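Long-range contact in immunity protein (Neisseria meningitidis, PDB 4Q7O), which probably protects the bacterium from a cognate contact-dependent growth-inhibition toxin, most likely by binding and neutralising it: residues Ala58-Tyr72 / Tyr80-Gly92. Sequence-based numbering, arbitrary orientation.
Sequences AQYEKIDATRWIGDY and YIDKAPSIYFSVG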
loop_
_atom_site.group_PDB
_atom_site.type_symbol
_atom_site.label_atom_id
_atom_site.label_comp_id
_atom_site.label_asym_id
_atom_site.label_seq_id
_atom_site.Cartn_x
_atom_site.Cartn_y
_atom_site.Cartn_z
ATOM N N ALA B 58 5.955 7.348 -8.490
ATOM C CA ALA B 58 6.612 6.132 -8.007
ATOM C C ALA B 58 8.057 6.059 -8.453
ATOM O O ALA B 58 8.353 6.237 -9.628
ATOM C CB ALA B 58 5.862 4.895 -8.483
ATOM N N GLN B 59 8.957 5.759 -7.526
ATOM C CA GLN B 59 10.358 5.603 -7.888
ATOM C C GLN B 59 11.115 4.764 -6.877
ATOM O O GLN B 59 10.694 4.614 -5.726
ATOM C CB GLN B 59 11.041 6.969 -8.001
ATOM C CG GLN B 59 11.165 7.685 -6.661
ATOM C CD GLN B 59 12.021 8.936 -6.727
ATOM O OE1 GLN B 59 12.883 9.070 -7.598
ATOM N NE2 GLN B 59 11.792 9.857 -5.798
ATOM N N TYR B 60 12.250 4.233 -7.316
ATOM C CA TYR B 60 13.250 3.703 -6.395
ATOM C C TYR B 60 14.640 4.135 -6.818
ATOM O O TYR B 60 14.888 4.442 -7.989
ATOM C CB TYR B 60 13.178 2.172 -6.238
ATOM C CG TYR B 60 13.453 1.374 -7.505
ATOM C CD1 TYR B 60 14.753 1.205 -7.992
ATOM C CD2 TYR B 60 12.411 0.772 -8.206
ATOM C CE1 TYR B 60 15.004 0.477 -9.156
ATOM C CE2 TYR B 60 12.646 0.035 -9.365
ATOM C CZ TYR B 60 13.947 -0.107 -9.836
ATOM O OH TYR B 60 14.206 -0.834 -10.981
ATOM N N GLU B 61 15.553 4.131 -5.857
ATOM C CA GLU B 61 16.942 4.426 -6.130
ATOM C C GLU B 61 17.775 3.731 -5.068
ATOM O O GLU B 61 17.539 3.920 -3.872
ATOM C CB GLU B 61 17.165 5.939 -6.089
ATOM C CG GLU B 61 18.542 6.416 -6.481
ATOM C CD GLU B 61 18.680 7.917 -6.297
ATOM O OE1 GLU B 61 17.785 8.519 -5.663
ATOM O OE2 GLU B 61 19.674 8.493 -6.786
ATOM N N LYS B 62 18.724 2.904 -5.492
ATOM C CA LYS B 62 19.701 2.376 -4.551
ATOM C C LYS B 62 20.423 3.544 -3.890
ATOM O O LYS B 62 20.734 4.547 -4.542
ATOM C CB LYS B 62 20.705 1.477 -5.263
ATOM C CG LYS B 62 20.115 0.161 -5.720
ATOM C CD LYS B 62 21.174 -0.736 -6.326
ATOM C CE LYS B 62 20.595 -2.094 -6.690
ATOM N NZ LYS B 62 21.593 -2.987 -7.342
ATOM N N ILE B 63 20.687 3.414 -2.594
ATOM C CA ILE B 63 21.280 4.505 -1.840
ATOM C C ILE B 63 22.793 4.423 -1.904
ATOM O O ILE B 63 23.386 3.406 -1.534
ATOM C CB ILE B 63 20.798 4.487 -0.383
ATOM C CG1 ILE B 63 19.298 4.813 -0.339
ATOM C CG2 ILE B 63 21.590 5.478 0.466
ATOM C CD1 ILE B 63 18.665 4.630 1.010
ATOM N N ASP B 64 23.413 5.490 -2.396
ATOM C CA ASP B 64 24.862 5.583 -2.427
ATOM C C ASP B 64 25.341 6.087 -1.076
ATOM O O ASP B 64 25.294 7.287 -0.804
ATOM C CB ASP B 64 25.299 6.552 -3.522
ATOM C CG ASP B 64 26.804 6.615 -3.684
ATOM O OD1 ASP B 64 27.536 6.099 -2.815
ATOM O OD2 ASP B 64 27.253 7.189 -4.692
ATOM N N ALA B 65 25.818 5.173 -0.238
ATOM C CA ALA B 65 26.245 5.536 1.111
ATOM C C ALA B 65 27.586 6.274 1.159
ATOM O O ALA B 65 28.046 6.647 2.235
ATOM C CB ALA B 65 26.266 4.310 2.018
ATOM N N THR B 66 28.223 6.484 0.009
ATOM C CA THR B 66 29.406 7.346 -0.010
ATOM C C THR B 66 29.016 8.806 -0.204
ATOM O O THR B 66 29.857 9.693 -0.079
ATOM C CB THR B 66 30.426 6.954 -1.101
ATOM O OG1 THR B 66 29.879 7.214 -2.401
ATOM C CG2 THR B 66 30.823 5.484 -0.980
ATOM N N ARG B 67 27.747 9.044 -0.529
ATOM C CA ARG B 67 27.233 10.398 -0.693
ATOM C C ARG B 67 26.258 10.742 0.433
ATOM O O ARG B 67 25.917 9.879 1.244
ATOM C CB ARG B 67 26.613 10.566 -2.085
ATOM C CG ARG B 67 27.692 10.779 -3.144
ATOM C CD ARG B 67 27.216 10.593 -4.572
ATOM N NE ARG B 67 28.258 10.967 -5.529
ATOM C CZ ARG B 67 29.197 10.144 -5.998
ATOM N NH1 ARG B 67 30.096 10.592 -6.865
ATOM N NH2 ARG B 67 29.235 8.873 -5.614
ATOM N N TRP B 68 25.845 12.006 0.493
ATOM C CA TRP B 68 25.046 12.521 1.597
ATOM C C TRP B 68 23.781 11.706 1.806
ATOM O O TRP B 68 23.057 11.422 0.854
ATOM C CB TRP B 68 24.646 13.959 1.298
ATOM C CG TRP B 68 24.071 14.707 2.455
ATOM C CD1 TRP B 68 24.645 14.899 3.686
ATOM C CD2 TRP B 68 22.836 15.425 2.470
ATOM N NE1 TRP B 68 23.823 15.672 4.468
ATOM C CE2 TRP B 68 22.708 16.010 3.744
ATOM C CE3 TRP B 68 21.813 15.617 1.529
ATOM C CZ2 TRP B 68 21.597 16.780 4.105
ATOM C CZ3 TRP B 68 20.717 16.381 1.883
ATOM C CH2 TRP B 68 20.614 16.951 3.162
ATOM N N ILE B 69 23.504 11.345 3.054
ATOM C CA ILE B 69 22.245 10.669 3.375
ATOM C C ILE B 69 21.371 11.474 4.337
ATOM O O ILE B 69 20.362 10.980 4.826
ATOM C CB ILE B 69 22.469 9.240 3.904
ATOM C CG1 ILE B 69 23.303 9.252 5.184
ATOM C CG2 ILE B 69 23.143 8.382 2.839
ATOM C CD1 ILE B 69 23.378 7.902 5.878
ATOM N N GLY B 70 21.745 12.727 4.577
ATOM C CA GLY B 70 21.031 13.559 5.529
ATOM C C GLY B 70 19.557 13.754 5.227
ATOM O O GLY B 70 18.744 13.893 6.143
ATOM N N ASP B 71 19.196 13.762 3.948
ATOM C CA ASP B 71 17.789 13.930 3.589
ATOM C C ASP B 71 16.966 12.631 3.665
ATOM O O ASP B 71 15.776 12.623 3.337
ATOM C CB ASP B 71 17.635 14.625 2.232
ATOM C CG ASP B 71 18.354 13.904 1.117
ATOM O OD1 ASP B 71 19.082 12.927 1.402
ATOM O OD2 ASP B 71 18.204 14.332 -0.052
ATOM N N TYR B 72 17.591 11.550 4.126
ATOM C CA TYR B 72 16.875 10.302 4.405
ATOM C C TYR B 72 16.562 10.126 5.892
ATOM O O TYR B 72 15.919 9.152 6.271
ATOM C CB TYR B 72 17.680 9.073 3.954
ATOM C CG TYR B 72 17.958 8.963 2.470
ATOM C CD1 TYR B 72 16.923 8.870 1.551
ATOM C CD2 TYR B 72 19.260 8.886 1.998
ATOM C CE1 TYR B 72 17.178 8.738 0.192
ATOM C CE2 TYR B 72 19.529 8.768 0.645
ATOM C CZ TYR B 72 18.485 8.689 -0.255
ATOM O OH TYR B 72 18.754 8.558 -1.601
ATOM N N TYR B 80 18.614 1.282 8.219
ATOM C CA TYR B 80 19.229 0.225 7.420
ATOM C C TYR B 80 20.509 0.676 6.734
ATOM O O TYR B 80 21.387 -0.146 6.481
ATOM C CB TYR B 80 18.265 -0.322 6.358
ATOM C CG TYR B 80 17.090 -1.104 6.903
ATOM C CD1 TYR B 80 17.282 -2.260 7.652
ATOM C CD2 TYR B 80 15.789 -0.701 6.643
ATOM C CE1 TYR B 80 16.214 -2.983 8.154
ATOM C CE2 TYR B 80 14.705 -1.427 7.128
ATOM C CZ TYR B 80 14.928 -2.564 7.887
ATOM O OH TYR B 80 13.868 -3.285 8.372
ATOM N N ILE B 81 20.613 1.966 6.415
ATOM C CA ILE B 81 21.713 2.430 5.568
ATOM C C ILE B 81 23.075 2.107 6.182
ATOM O O ILE B 81 23.978 1.627 5.494
ATOM C CB ILE B 81 21.615 3.942 5.240
ATOM C CG1 ILE B 81 20.295 4.256 4.529
ATOM C CG2 ILE B 81 22.787 4.367 4.376
ATOM C CD1 ILE B 81 20.019 5.742 4.377
ATOM N N ASP B 82 23.213 2.341 7.484
ATOM C CA ASP B 82 24.475 2.069 8.169
ATOM C C ASP B 82 24.778 0.575 8.325
ATOM O O ASP B 82 25.914 0.200 8.611
ATOM C CB ASP B 82 24.499 2.760 9.538
ATOM C CG ASP B 82 25.843 2.639 10.229
ATOM O OD1 ASP B 82 26.813 3.265 9.751
ATOM O OD2 ASP B 82 25.929 1.916 11.246
ATOM N N LYS B 83 23.772 -0.272 8.118
ATOM C CA LYS B 83 23.910 -1.709 8.376
ATOM C C LYS B 83 24.170 -2.552 7.127
ATOM O O LYS B 83 24.848 -3.571 7.202
ATOM C CB LYS B 83 22.668 -2.238 9.092
ATOM C CG LYS B 83 22.325 -1.483 10.364
ATOM C CD LYS B 83 21.049 -2.009 11.005
ATOM C CE LYS B 83 20.720 -1.248 12.285
ATOM N NZ LYS B 83 19.633 -1.900 13.078
ATOM N N ALA B 84 23.637 -2.128 5.984
ATOM C CA ALA B 84 23.696 -2.938 4.768
ATOM C C ALA B 84 23.388 -2.076 3.550
ATOM O O ALA B 84 22.766 -1.023 3.688
ATOM C CB ALA B 84 22.700 -4.106 4.861
ATOM N N PRO B 85 23.808 -2.529 2.353
ATOM C CA PRO B 85 23.376 -1.859 1.120
ATOM C C PRO B 85 21.854 -1.749 1.089
ATOM O O PRO B 85 21.141 -2.750 1.258
ATOM C CB PRO B 85 23.875 -2.795 0.019
ATOM C CG PRO B 85 25.101 -3.456 0.636
ATOM C CD PRO B 85 24.726 -3.651 2.082
ATOM N N SER B 86 21.373 -0.532 0.881
ATOM C CA SER B 86 19.958 -0.228 1.012
ATOM C C SER B 86 19.407 0.499 -0.204
ATOM O O SER B 86 20.147 0.975 -1.061
ATOM C CB SER B 86 19.699 0.591 2.281
ATOM O OG SER B 86 20.031 -0.153 3.448
ATOM N N ILE B 87 18.090 0.602 -0.255
ATOM C CA ILE B 87 17.413 1.189 -1.393
ATOM C C ILE B 87 16.207 1.996 -0.929
ATOM O O ILE B 87 15.502 1.613 0.008
ATOM C CB ILE B 87 17.044 0.089 -2.415
ATOM C CG1 ILE B 87 16.250 0.655 -3.597
ATOM C CG2 ILE B 87 16.315 -1.076 -1.724
ATOM C CD1 ILE B 87 16.158 -0.312 -4.758
ATOM N N TYR B 88 16.009 3.134 -1.581
ATOM C CA TYR B 88 14.936 4.067 -1.277
ATOM C C TYR B 88 13.776 3.892 -2.240
ATOM O O TYR B 88 13.984 3.815 -3.442
ATOM C CB TYR B 88 15.496 5.484 -1.388
ATOM C CG TYR B 88 14.490 6.607 -1.373
ATOM C CD1 TYR B 88 14.033 7.149 -0.177
ATOM C CD2 TYR B 88 14.053 7.174 -2.558
ATOM C CE1 TYR B 88 13.138 8.211 -0.167
ATOM C CE2 TYR B 88 13.165 8.229 -2.559
ATOM C CZ TYR B 88 12.708 8.740 -1.363
ATOM O OH TYR B 88 11.830 9.799 -1.376
ATOM N N PHE B 89 12.561 3.830 -1.703
ATOM C CA PHE B 89 11.345 3.826 -2.505
ATOM C C PHE B 89 10.473 5.001 -2.125
ATOM O O PHE B 89 10.399 5.373 -0.954
ATOM C CB PHE B 89 10.533 2.551 -2.253
ATOM C CG PHE B 89 11.124 1.330 -2.855
ATOM C CD1 PHE B 89 12.155 0.656 -2.213
ATOM C CD2 PHE B 89 10.633 0.830 -4.054
ATOM C CE1 PHE B 89 12.700 -0.489 -2.765
ATOM C CE2 PHE B 89 11.173 -0.319 -4.612
ATOM C CZ PHE B 89 12.203 -0.979 -3.970
ATOM N N SER B 90 9.786 5.574 -3.100
ATOM C CA SER B 90 8.732 6.519 -2.764
ATOM C C SER B 90 7.548 6.395 -3.696
ATOM O O SER B 90 7.690 6.003 -4.854
ATOM C CB SER B 90 9.255 7.954 -2.729
ATOM O OG SER B 90 9.480 8.445 -4.029
ATOM N N VAL B 91 6.375 6.712 -3.169
ATOM C CA VAL B 91 5.172 6.804 -3.980
ATOM C C VAL B 91 4.414 8.086 -3.657
ATOM O O VAL B 91 4.538 8.640 -2.562
ATOM C CB VAL B 91 4.243 5.580 -3.783
ATOM C CG1 VAL B 91 4.904 4.323 -4.313
ATOM C CG2 VAL B 91 3.838 5.431 -2.319
ATOM N N GLY B 92 3.637 8.557 -4.624
ATOM C CA GLY B 92 2.834 9.750 -4.438
ATOM C C GLY B 92 3.508 11.023 -4.913
ATOM O O GLY B 92 4.517 10.986 -5.637
HETATM O O HOH W 1 10.386 10.847 -3.849
HETATM O O HOH W 2 23.019 1.746 0.881
HETATM O O HOH W 3 22.861 0.640 -1.932
#
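Ile-81 is the bump that fills a hollow walled by Ile-63, Ala-65, Ile-69 and Tyr-72. Its CD1 meets Ile-63 CD1 at 3.8 Å, the two side chains crossing at about a right angle, while its CG2 reaches tip to tip toward Ile-69 CD1. With CG1 beside its backbone N (chi1 -67°), Ile-63 sets CD1 over the centre of the Tyr-72 ring, 4.2 Å above the plane. Tyr-72 in turn brings CE1 to within 3.5 Å of Tyr-88 CD1, the ring planes 50° apart. Apart from Tyr-88, this apolar cluster belongs to the long connection of a β-hairpin: strands 58-62 and 86-91 are the antiparallel middle pair of a four-stranded sheet, and five backbone hydrogen bonds run from Gln-59 and Ser-90 to Ile-63 N and Ser-86 O (2.9 Å). On the sheet face carrying Tyr-60 and Phe-89, packed against helices 22-34 and 104-121, Tyr-60 CB sits over one face of the Phe-89 ring, 3.8 Å from its centroid, a CH-pi contact. The two side chains lie side by side, pointing the same way, and CD1 of Tyr-60 touches Ile-87 CD1; the Tyr-60 hydroxyl is bonded to Cys-43 O. On the opposite face, the Gln-59 chain, extended beyond CG, lays CG 3.2 Å from Ser-90 OG and brings NE2 to the edge of the Tyr-88 ring. One water joins Gln-59 NE2, Ser-90 OG and Tyr-88 OH, the last also bonded to Glu-99. Where the strands part, two more waters bridge Ile-63 O to Ser-86, one through its N and the other through its O.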